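Local coordinates for CBS domain protein (Shewanella oneidensis, PDB 3LHH) that binds adenosine monophosphate between its paired CBS domains, as the CBS-domain part of a probable CorC/HlyC-type membrane protein whose overall function is not established, at residues A[129-132]-A[133-137]; A[154-157]-A[158-162]; A[93-96]-A[97-101]. All coordinates share one frame; numbering follows the deposited sequence. Where two conformers were deposited one is given.

Contact 1: A[129-132]-A[133-137]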
ATOM      1  N   LEU A 129       0.827 -15.619   3.615  1.00 42.22           N
ATOM      2  CA  LEU A 129       2.001 -15.590   4.479  1.00 46.75           C
ATOM      3  C   LEU A 129       3.296 -15.886   3.716  1.00 42.46           C
ATOM      4  O   LEU A 129       4.283 -15.151   3.827  1.00 39.17           O
ATOM      5  CB  LEU A 129       1.844 -16.626   5.579  1.00 53.14           C
ATOM      6  CG  LEU A 129       1.730 -16.125   7.004  1.00 58.35           C
ATOM      7  CD1 LEU A 129       0.471 -15.305   7.142  1.00 68.89           C
ATOM      8  CD2 LEU A 129       1.690 -17.304   7.926  1.00 56.17           C
ATOM      9  N   GLU A 130       3.300 -16.980   2.963  1.00 34.73           N
ATOM     10  CA  GLU A 130       4.474 -17.343   2.180  1.00 38.14           C
ATOM     11  C   GLU A 130       4.815 -16.312   1.115  1.00 46.07           C
ATOM     12  O   GLU A 130       5.996 -16.072   0.852  1.00 39.86           O
ATOM     13  CB  GLU A 130       4.314 -18.720   1.527  1.00 48.91           C
ATOM     14  CG  GLU A 130       5.043 -19.799   2.301  1.00 68.25           C
ATOM     15  CD  GLU A 130       6.426 -19.335   2.790  1.00 71.53           C
ATOM     16  OE1 GLU A 130       7.257 -18.892   1.950  1.00 71.36           O
ATOM     17  OE2 GLU A 130       6.672 -19.414   4.015  1.00 58.64           O
ATOM     18  N   HIS A 131       3.791 -15.710   0.501  1.00 44.14           N
ATOM     19  CA  HIS A 131       4.023 -14.634  -0.464  1.00 40.94           C
ATOM     20  C   HIS A 131       4.772 -13.472   0.216  1.00 44.53           C
ATOM     21  O   HIS A 131       5.725 -12.932  -0.348  1.00 42.88           O
ATOM     22  CB  HIS A 131       2.718 -14.148  -1.119  1.00 46.85           C
ATOM     23  CG  HIS A 131       2.916 -13.018  -2.089  1.00 42.59           C
ATOM     24  ND1 HIS A 131       2.960 -11.696  -1.697  1.00 52.39           N
ATOM     25  CD2 HIS A 131       3.128 -13.018  -3.426  1.00 45.55           C
ATOM     26  CE1 HIS A 131       3.169 -10.929  -2.752  1.00 52.08           C
ATOM     27  NE2 HIS A 131       3.281 -11.708  -3.813  1.00 53.25           N
ATOM     28  N   PHE A 132       4.365 -13.109   1.434  1.00 41.21           N
ATOM     29  CA  PHE A 132       5.061 -12.045   2.175  1.00 35.11           C
ATOM     30  C   PHE A 132       6.525 -12.405   2.468  1.00 34.56           C
ATOM     31  O   PHE A 132       7.445 -11.607   2.254  1.00 35.90           O
ATOM     32  CB  PHE A 132       4.355 -11.736   3.507  1.00 36.49           C
ATOM     33  CG  PHE A 132       3.245 -10.711   3.402  1.00 33.54           C
ATOM     34  CD1 PHE A 132       1.911 -11.089   3.507  1.00 41.87           C
ATOM     35  CD2 PHE A 132       3.538  -9.374   3.209  1.00 34.93           C
ATOM     36  CE1 PHE A 132       0.888 -10.139   3.418  1.00 42.45           C
ATOM     37  CE2 PHE A 132       2.526  -8.421   3.130  1.00 34.47           C
ATOM     38  CZ  PHE A 132       1.203  -8.810   3.238  1.00 37.35           C
ATOM     39  N   ARG A 133       6.736 -13.600   2.990  1.00 31.93           N
ATOM     40  CA  ARG A 133       8.081 -14.039   3.330  1.00 37.86           C
ATOM     41  C   ARG A 133       8.997 -14.083   2.095  1.00 44.08           C
ATOM     42  O   ARG A 133      10.107 -13.552   2.111  1.00 47.70           O
ATOM     43  CB  ARG A 133       8.006 -15.402   4.021  1.00 34.36           C
ATOM     44  CG  ARG A 133       7.088 -15.363   5.266  1.00 33.78           C
ATOM     45  CD  ARG A 133       7.249 -16.604   6.122  1.00 37.84           C
ATOM     46  NE  ARG A 133       8.634 -16.717   6.551  1.00 43.12           N
ATOM     47  CZ  ARG A 133       9.441 -17.716   6.237  1.00 39.45           C
ATOM     48  NH1 ARG A 133       8.995 -18.726   5.506  1.00 36.63           N
ATOM     49  NH2 ARG A 133      10.701 -17.705   6.659  1.00 37.43           N
ATOM     50  N   THR A 134       8.516 -14.701   1.025  1.00 44.07           N
ATOM     51  CA  THR A 134       9.253 -14.783  -0.237  1.00 50.30           C
ATOM     52  C   THR A 134       9.631 -13.414  -0.812  1.00 46.00           C
ATOM     53  O   THR A 134      10.766 -13.197  -1.236  1.00 45.96           O
ATOM     54  CB  THR A 134       8.408 -15.502  -1.308  1.00 54.00           C
ATOM     55  OG1 THR A 134       8.116 -16.832  -0.872  1.00 56.28           O
ATOM     56  CG2 THR A 134       9.145 -15.546  -2.629  1.00 58.01           C
ATOM     57  N   THR A 135       8.668 -12.501  -0.853  1.00 37.28           N
ATOM     58  CA  THR A 135       8.881 -11.225  -1.527  1.00 44.75           C
ATOM     59  C   THR A 135       9.566 -10.219  -0.613  1.00 47.19           C
ATOM     60  O   THR A 135      10.251  -9.316  -1.079  1.00 47.36           O
ATOM     61  CB  THR A 135       7.558 -10.610  -2.059  1.00 42.44           C
ATOM     62  OG1 THR A 135       6.642 -10.433  -0.976  1.00 39.21           O
ATOM     63  CG2 THR A 135       6.921 -11.521  -3.107  1.00 48.38           C
ATOM     64  N   GLY A 136       9.396 -10.387   0.692  1.00 39.59           N
ATOM     65  CA  GLY A 136       9.863  -9.388   1.637  1.00 41.86           C
ATOM     66  C   GLY A 136       9.081  -8.078   1.572  1.00 43.44           C
ATOM     67  O   GLY A 136       9.564  -7.034   2.009  1.00 46.38           O
ATOM     68  N   SER A 137       7.862  -8.137   1.047  1.00 43.90           N
ATOM     69  CA  SER A 137       7.011  -6.953   0.914  1.00 39.43           C
ATOM     70  C   SER A 137       6.395  -6.540   2.250  1.00 36.90           C
ATOM     71  O   SER A 137       6.111  -7.378   3.101  1.00 37.82           O
ATOM     72  CB  SER A 137       5.868  -7.227  -0.081  1.00 41.77           C
ATOM     73  OG  SER A 137       6.328  -7.324  -1.415  1.00 54.84           O
TER
HETATM   74  O   HOH W   1       7.367  -9.448   3.915  1.00 39.16           O

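Contact 2: A[154-157]-A[158-162]. With AMP (adenosine monophosphate), chain B.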
ATOM      1  N   THR A 154      -1.140  -5.782   4.968  1.00 37.57           N
ATOM      2  CA  THR A 154       0.211  -5.470   5.409  1.00 35.49           C
ATOM      3  C   THR A 154       0.865  -6.638   6.167  1.00 32.18           C
ATOM      4  O   THR A 154       0.202  -7.450   6.806  1.00 35.75           O
ATOM      5  CB  THR A 154       0.258  -4.214   6.306  1.00 31.33           C
ATOM      6  OG1 THR A 154      -0.376  -4.498   7.560  1.00 39.74           O
ATOM      7  CG2 THR A 154      -0.442  -3.036   5.636  1.00 26.16           C
ATOM      8  N   LEU A 155       2.184  -6.699   6.106  1.00 27.72           N
ATOM      9  CA  LEU A 155       2.918  -7.698   6.875  1.00 32.77           C
ATOM     10  C   LEU A 155       2.573  -7.525   8.351  1.00 37.70           C
ATOM     11  O   LEU A 155       2.290  -8.502   9.062  1.00 31.57           O
ATOM     12  CB  LEU A 155       4.414  -7.518   6.656  1.00 36.23           C
ATOM     13  CG  LEU A 155       5.300  -8.410   7.524  1.00 40.47           C
ATOM     14  CD1 LEU A 155       5.138  -9.840   7.099  1.00 28.72           C
ATOM     15  CD2 LEU A 155       6.753  -7.959   7.419  1.00 44.36           C
ATOM     16  N   GLN A 156       2.575  -6.271   8.800  1.00 35.87           N
ATOM     17  CA  GLN A 156       2.251  -5.940  10.186  0.50 39.61           C
ATOM     18  C   GLN A 156       0.945  -6.594  10.610  1.00 37.15           C
ATOM     19  O   GLN A 156       0.859  -7.230  11.657  1.00 39.11           O
ATOM     20  CB  GLN A 156       2.140  -4.423  10.351  0.50 43.40           C
ATOM     21  CG  GLN A 156       3.164  -3.806  11.295  0.50 47.77           C
ATOM     22  CD  GLN A 156       2.552  -3.291  12.594  0.50 50.95           C
ATOM     23  OE1 GLN A 156       1.866  -2.262  12.614  0.50 48.69           O
ATOM     24  NE2 GLN A 156       2.812  -4.001  13.690  0.50 53.23           N
ATOM     25  N   ASP A 157      -0.086  -6.413   9.791  1.00 30.08           N
ATOM     26  CA  ASP A 157      -1.386  -6.985  10.099  1.00 36.16           C
ATOM     27  C   ASP A 157      -1.343  -8.498  10.066  1.00 38.88           C
ATOM     28  O   ASP A 157      -2.032  -9.166  10.827  1.00 46.03           O
ATOM     29  CB  ASP A 157      -2.446  -6.459   9.129  1.00 46.29           C
ATOM     30  CG  ASP A 157      -2.843  -5.028   9.437  1.00 49.41           C
ATOM     31  OD1 ASP A 157      -2.464  -4.541  10.523  1.00 45.53           O
ATOM     32  OD2 ASP A 157      -3.528  -4.392   8.602  1.00 46.91           O
HETATM   33  N   MSE A 158      -0.542  -9.035   9.157  1.00 43.95           N
HETATM   34  CA  MSE A 158      -0.359 -10.469   9.071  1.00 41.83           C
HETATM   35  C   MSE A 158       0.305 -11.056  10.314  1.00 48.43           C
HETATM   36  O   MSE A 158      -0.072 -12.131  10.773  1.00 41.62           O
HETATM   37  CB  MSE A 158       0.445 -10.824   7.829  1.00 47.40           C
HETATM   38  CG  MSE A 158      -0.401 -10.834   6.581  1.00 51.58           C
HETATM   39 SE   MSE A 158      -1.286 -12.554   6.325  0.70 84.97          SE
HETATM   40  CE  MSE A 158      -1.972 -12.898   8.118  1.00151.90           C
HETATM   41  N   MSE A 159       1.298 -10.351  10.846  1.00 43.93           N
HETATM   42  CA  MSE A 159       1.982 -10.803  12.052  1.00 50.37           C
HETATM   43  C   MSE A 159       1.121 -10.640  13.294  1.00 50.86           C
HETATM   44  O   MSE A 159       1.137 -11.497  14.178  1.00 45.89           O
HETATM   45  CB  MSE A 159       3.296 -10.058  12.241  1.00 44.96           C
HETATM   46  CG  MSE A 159       4.372 -10.540  11.294  1.00 33.88           C
HETATM   47 SE   MSE A 159       6.031  -9.585  11.557  0.70 52.38          SE
HETATM   48  CE  MSE A 159       5.407  -7.740  11.745  1.00 44.05           C
ATOM     49  N   ASP A 160       0.380  -9.540  13.370  1.00 42.79           N
ATOM     50  CA  ASP A 160      -0.511  -9.336  14.505  1.00 40.85           C
ATOM     51  C   ASP A 160      -1.532 -10.456  14.558  1.00 45.60           C
ATOM     52  O   ASP A 160      -1.904 -10.919  15.634  1.00 52.32           O
ATOM     53  CB  ASP A 160      -1.224  -7.992  14.417  1.00 47.91           C
ATOM     54  CG  ASP A 160      -0.284  -6.824  14.622  1.00 51.13           C
ATOM     55  OD1 ASP A 160       0.901  -7.047  14.955  1.00 47.97           O
ATOM     56  OD2 ASP A 160      -0.739  -5.679  14.453  1.00 53.99           O
ATOM     57  N   ALA A 161      -1.982 -10.906  13.394  1.00 45.73           N
ATOM     58  CA  ALA A 161      -3.011 -11.935  13.369  1.00 53.63           C
ATOM     59  C   ALA A 161      -2.444 -13.305  13.780  1.00 59.86           C
ATOM     60  O   ALA A 161      -3.128 -14.117  14.405  1.00 57.95           O
ATOM     61  CB  ALA A 161      -3.673 -11.997  12.011  1.00 45.79           C
ATOM     62  N   LEU A 162      -1.183 -13.543  13.450  1.00 62.10           N
ATOM     63  CA  LEU A 162      -0.525 -14.777  13.849  1.00 67.78           C
ATOM     64  C   LEU A 162      -0.251 -14.812  15.348  1.00 66.39           C
ATOM     65  O   LEU A 162      -0.434 -15.849  15.989  1.00 68.82           O
ATOM     66  CB  LEU A 162       0.788 -14.958  13.091  1.00 69.39           C
ATOM     67  CG  LEU A 162       0.928 -16.277  12.340  1.00 75.71           C
ATOM     68  CD1 LEU A 162       0.356 -17.411  13.155  1.00 74.18           C
ATOM     69  CD2 LEU A 162       0.193 -16.169  11.029  1.00 86.35           C
TER
HETATM   70  P   AMP B 171       1.571   2.094   9.888  1.00 47.41           P
HETATM   71  O1P AMP B 171       0.487   3.119  10.146  1.00 44.13           O
HETATM   72  O2P AMP B 171       2.389   2.395   8.662  1.00 37.97           O
HETATM   73  O3P AMP B 171       2.376   1.679  11.096  1.00 55.51           O
HETATM   74  O5' AMP B 171       0.680   0.790   9.609  1.00 37.23           O
HETATM   75  C5' AMP B 171      -0.126   0.244  10.659  1.00 41.40           C
HETATM   76  C4' AMP B 171      -1.423  -0.336  10.091  1.00 38.17           C
HETATM   77  O4' AMP B 171      -2.225   0.677   9.463  1.00 42.59           O
HETATM   78  C3' AMP B 171      -1.180  -1.360   8.988  1.00 45.41           C
HETATM   79  O3' AMP B 171      -0.892  -2.676   9.496  1.00 43.61           O
HETATM   80  C2' AMP B 171      -2.480  -1.299   8.216  1.00 37.11           C
HETATM   81  O2' AMP B 171      -3.458  -1.958   9.023  1.00 41.18           O
HETATM   82  C1' AMP B 171      -2.827   0.177   8.254  1.00 36.75           C
HETATM   83  N9  AMP B 171      -2.248   0.953   7.117  1.00 32.50           N
HETATM   84  C8  AMP B 171      -0.937   1.135   6.862  1.00 39.06           C
HETATM   85  N7  AMP B 171      -0.734   1.914   5.774  1.00 32.57           N
HETATM   86  C5  AMP B 171      -1.952   2.241   5.304  1.00 28.07           C
HETATM   87  C6  AMP B 171      -2.459   3.061   4.183  1.00 28.63           C
HETATM   88  N6  AMP B 171      -1.614   3.683   3.316  1.00 27.84           N
HETATM   89  N1  AMP B 171      -3.794   3.173   4.060  1.00 30.24           N
HETATM   90  C2  AMP B 171      -4.646   2.566   4.919  1.00 32.12           C
HETATM   91  N3  AMP B 171      -4.249   1.805   5.958  1.00 30.50           N
HETATM   92  C4  AMP B 171      -2.935   1.611   6.191  1.00 29.70           C

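Contact 3: A[93-96]-A[97-101]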
ATOM      1  N   SER A  93       7.322   5.435   0.288  1.00 32.82           N
ATOM      2  CA  SER A  93       7.698   5.572   1.682  1.00 34.93           C
ATOM      3  C   SER A  93       7.523   7.025   2.111  1.00 35.14           C
ATOM      4  O   SER A  93       8.035   7.933   1.456  1.00 33.21           O
ATOM      5  CB  SER A  93       9.157   5.162   1.863  1.00 41.81           C
ATOM      6  OG  SER A  93       9.663   5.665   3.081  1.00 42.30           O
ATOM      7  N   ALA A  94       6.804   7.248   3.206  1.00 24.96           N
ATOM      8  CA  ALA A  94       6.581   8.604   3.667  1.00 33.48           C
ATOM      9  C   ALA A  94       7.909   9.259   4.059  1.00 36.84           C
ATOM     10  O   ALA A  94       8.167  10.428   3.748  1.00 41.68           O
ATOM     11  CB  ALA A  94       5.618   8.605   4.837  1.00 40.88           C
ATOM     12  N   LYS A  95       8.743   8.497   4.751  1.00 33.39           N
ATOM     13  CA  LYS A  95      10.004   9.018   5.252  1.00 44.52           C
ATOM     14  C   LYS A  95      10.830   9.553   4.104  1.00 44.97           C
ATOM     15  O   LYS A  95      11.468  10.591   4.220  1.00 48.46           O
ATOM     16  CB  LYS A  95      10.779   7.919   5.983  1.00 58.95           C
ATOM     17  CG  LYS A  95      12.183   8.328   6.394  1.00 66.60           C
ATOM     18  CD  LYS A  95      12.900   7.202   7.119  1.00 67.11           C
ATOM     19  CE  LYS A  95      14.364   7.558   7.341  1.00 70.98           C
ATOM     20  NZ  LYS A  95      15.068   6.539   8.174  1.00 70.15           N
ATOM     21  N   GLN A  96      10.804   8.850   2.981  1.00 45.83           N
ATOM     22  CA  GLN A  96      11.612   9.258   1.850  1.00 38.71           C
ATOM     23  C   GLN A  96      11.066  10.538   1.242  1.00 42.66           C
ATOM     24  O   GLN A  96      11.819  11.464   0.939  1.00 49.76           O
ATOM     25  CB  GLN A  96      11.675   8.158   0.800  1.00 43.33           C
ATOM     26  CG  GLN A  96      12.601   8.500  -0.352  1.00 55.17           C
ATOM     27  CD  GLN A  96      12.629   7.437  -1.448  1.00 60.30           C
ATOM     28  OE1 GLN A  96      11.842   6.484  -1.438  1.00 58.82           O
ATOM     29  NE2 GLN A  96      13.539   7.604  -2.404  1.00 53.00           N
ATOM     30  N   LEU A  97       9.749  10.591   1.085  1.00 34.48           N
ATOM     31  CA  LEU A  97       9.103  11.718   0.440  1.00 32.21           C
ATOM     32  C   LEU A  97       9.405  12.958   1.269  1.00 43.53           C
ATOM     33  O   LEU A  97       9.839  13.993   0.759  1.00 38.69           O
ATOM     34  CB  LEU A  97       7.602  11.480   0.421  1.00 42.63           C
ATOM     35  CG  LEU A  97       6.788  12.010  -0.754  1.00 51.00           C
ATOM     36  CD1 LEU A  97       5.400  12.288  -0.277  1.00 50.97           C
ATOM     37  CD2 LEU A  97       7.413  13.245  -1.363  1.00 50.83           C
ATOM     38  N   LEU A  98       9.168  12.836   2.569  1.00 41.82           N
ATOM     39  CA  LEU A  98       9.361  13.949   3.471  1.00 43.52           C
ATOM     40  C   LEU A  98      10.833  14.279   3.599  1.00 50.64           C
ATOM     41  O   LEU A  98      11.207  15.448   3.600  1.00 50.84           O
ATOM     42  CB  LEU A  98       8.824  13.597   4.839  1.00 46.29           C
ATOM     43  CG  LEU A  98       7.346  13.265   4.810  1.00 39.05           C
ATOM     44  CD1 LEU A  98       6.966  12.720   6.164  1.00 38.90           C
ATOM     45  CD2 LEU A  98       6.536  14.514   4.445  1.00 37.25           C
ATOM     46  N   SER A  99      11.664  13.246   3.719  1.00 52.48           N
ATOM     47  CA  SER A  99      13.108  13.453   3.780  1.00 61.10           C
ATOM     48  C   SER A  99      13.522  14.322   2.618  1.00 58.26           C
ATOM     49  O   SER A  99      14.122  15.374   2.814  1.00 58.43           O
ATOM     50  CB  SER A  99      13.880  12.130   3.717  1.00 65.43           C
ATOM     51  OG  SER A  99      13.770  11.413   4.931  1.00 72.10           O
ATOM     52  N   GLU A 100      13.191  13.872   1.410  1.00 55.30           N
ATOM     53  CA  GLU A 100      13.610  14.549   0.189  1.00 58.70           C
ATOM     54  C   GLU A 100      12.850  15.837  -0.080  1.00 63.82           C
ATOM     55  O   GLU A 100      13.157  16.554  -1.027  1.00 71.86           O
ATOM     56  CB  GLU A 100      13.419  13.631  -1.004  1.00 66.98           C
ATOM     57  CG  GLU A 100      14.380  12.472  -1.056  1.00 77.18           C
ATOM     58  CD  GLU A 100      14.355  11.797  -2.405  1.00 83.59           C
ATOM     59  OE1 GLU A 100      15.028  10.756  -2.568  1.00 90.05           O
ATOM     60  OE2 GLU A 100      13.657  12.314  -3.303  1.00 83.41           O
ATOM     61  N   SER A 101      11.831  16.113   0.721  1.00 57.76           N
ATOM     62  CA  SER A 101      11.104  17.361   0.578  1.00 50.44           C
ATOM     63  C   SER A 101      11.764  18.395   1.474  1.00 56.32           C
ATOM     64  O   SER A 101      12.125  19.483   1.033  1.00 65.25           O
ATOM     65  CB  SER A 101       9.647  17.182   0.976  1.00 42.42           C
ATOM     66  OG  SER A 101       8.880  18.242   0.457  1.00 52.35           O
TER

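Contact 1: A[129-132]-A[133-137]
Glu130, His131 and Phe132 meet Arg133, Thr134, Thr135 and Ser137 in a local contact along the last turns of helix 125-135, the helix of a beta-alpha-beta unit in the second CBS domain. The turn ends at Gly136, which leaves helical geometry with positive phi (69°), a conformation that glycine adopts at little cost. Two threonines each add a hydroxyl bond to a carbonyl that already takes the backbone N-H of the same residue. Thr134 OG1 gives a hydrogen bond of 2.8 Å to Glu130 O from above the carbonyl plane, while Thr134 N approaches from the other face. In Thr135, OG1 stands between the backbone N and the carbonyl carbon (chi1 58°) and donates to His131 O at 2.7 Å. That rotation carries CG2 over one face of the His131 ring, a CH-pi contact with CG2 3.9 Å from the ring centroid. The same OG1 accepts from Ser137 N at 3.3 Å, an ST turn that ties the departing chain back to the helix. On the exposed side, the bent side chains of Glu130 and Arg133 form a salt bridge; their carboxylate and guanidinium planes stand 76° apart. Glu130 OE2 uses its syn lone pair and lies near the guanidinium plane, 2.8 Å from Arg133 NH1. Phe132, the buried member, packs against Leu155 and Met158 of helix 155-163 and Val140 of strand 139-143. Ser137 O lies at the edge of the Phe132 ring and in its plane, 3.3 Å from Phe132 CD2; a water donates both to this oxygen and to Phe132 O.

Contact 2: A[154-157]-A[158-162]
The ribose hydroxyl O3' of AMP is gripped by two side chains at the start of helix 155-163: Thr154 OG1 donates to O3' at 2.7 Å, and O3' donates to Asp157 OD1 at 2.6 Å. The other carboxylate oxygen, Asp157 OD2, takes the neighbouring O2' in a very short bond of 2.5 Å, so one aspartate spans both hydroxyls of the ribose. Thr154 is also the N-cap. With OG1 set between its backbone N and carbonyl carbon (chi1 69°), the hydroxyl accepts from Asp157 N at 3.0 Å while giving its proton to the nucleotide, and the cap probably helps to position the aspartate. Thr154 CG2 adds apolar contact, 3.7 Å from AMP C2'. A valine here would probably leave Asp157 N without its cap and O3' without its donor. One turn on, Asp160 OD2 lies 4.4 Å from Asp157 OD1; like charges so close could raise the proton affinity of either carboxylate. On another side of the helix, the apolar chains of Leu155 and Met159, a selenomethionine, touch, CG to SE 4.3 Å. A capping threonine followed three residues later by a ribose-binding aspartate is characteristic of the adenine-nucleotide site of CBS domains.

Contact 3: A[93-96]-A[97-101]
The amide of Gln96 brings its NE2 over a face of the Glu100 carboxylate, whose plane stands 86° from that of the amide; NE2 makes a weak hydrogen bond of 3.5 Å to Glu100 OE1, which lies near the amide plane. The two chains run side by side in the same direction, one helical turn apart. Gln96 can reach along the helix because its CG is anti to the backbone N (chi1 -175°) and the chain stays extended beyond it; Glu100 is likewise extended beyond CG. Glutamine suits this place because its amide N-H can meet the glutamate without bringing a second negative charge beside it. In the backbone of the same turn, Glu100 N donates to Gln96 O at 2.8 Å, the ordinary bond of the helix.

Ser99 adds another polar link. Its OG, set beside its own backbone N, gives a short hydrogen bond of 2.5 Å to Lys95 O from above the carbonyl plane, while Ser99 N reaches the same oxygen from the opposite face. A small hydroxyl side chain thus doubles the bonding of one carbonyl within the helix. Lys95 is extended throughout and exposed, and its CG passes 3.8 Å from Ser99 OG. At the beginning of the helix Ser93 is the N-cap, its OG accepting a weak bond from Gln96 N at 3.4 Å. Leu98 lies back along the preceding turn, with CG 3.1 Å from Ala94 O.

The buried residues, Ala94 and Leu97, join helix 94-102 to the rest of the first CBS domain, where the helix follows directly from strand 88-93. Leu97 packs on Leu67 and Val70 of helix 63-71, and the small Ala94 touches Val70 of that helix and Phe78 of strand 77-81.

In the fold
Contacts 1 and 2 belong to the second CBS domain and pack together: Leu129 of helix 125-135 lies against Met158 and Leu162 of helix 155-163. Contact 3 belongs to the first domain, its centre about 25 Å from the centre of each of the others, and touches neither. Contact 1 is mainly a surface contact, built on a salt bridge, threonine hydroxyls and a helix end; contacts 2 and 3 are partly buried. Both of these start at a strand-to-helix junction with a hydroxyl N-cap, but the threonine cap of contact 2 also holds the nucleotide, whereas the serine cap of contact 3 lies beside Arg77 of the AMP site.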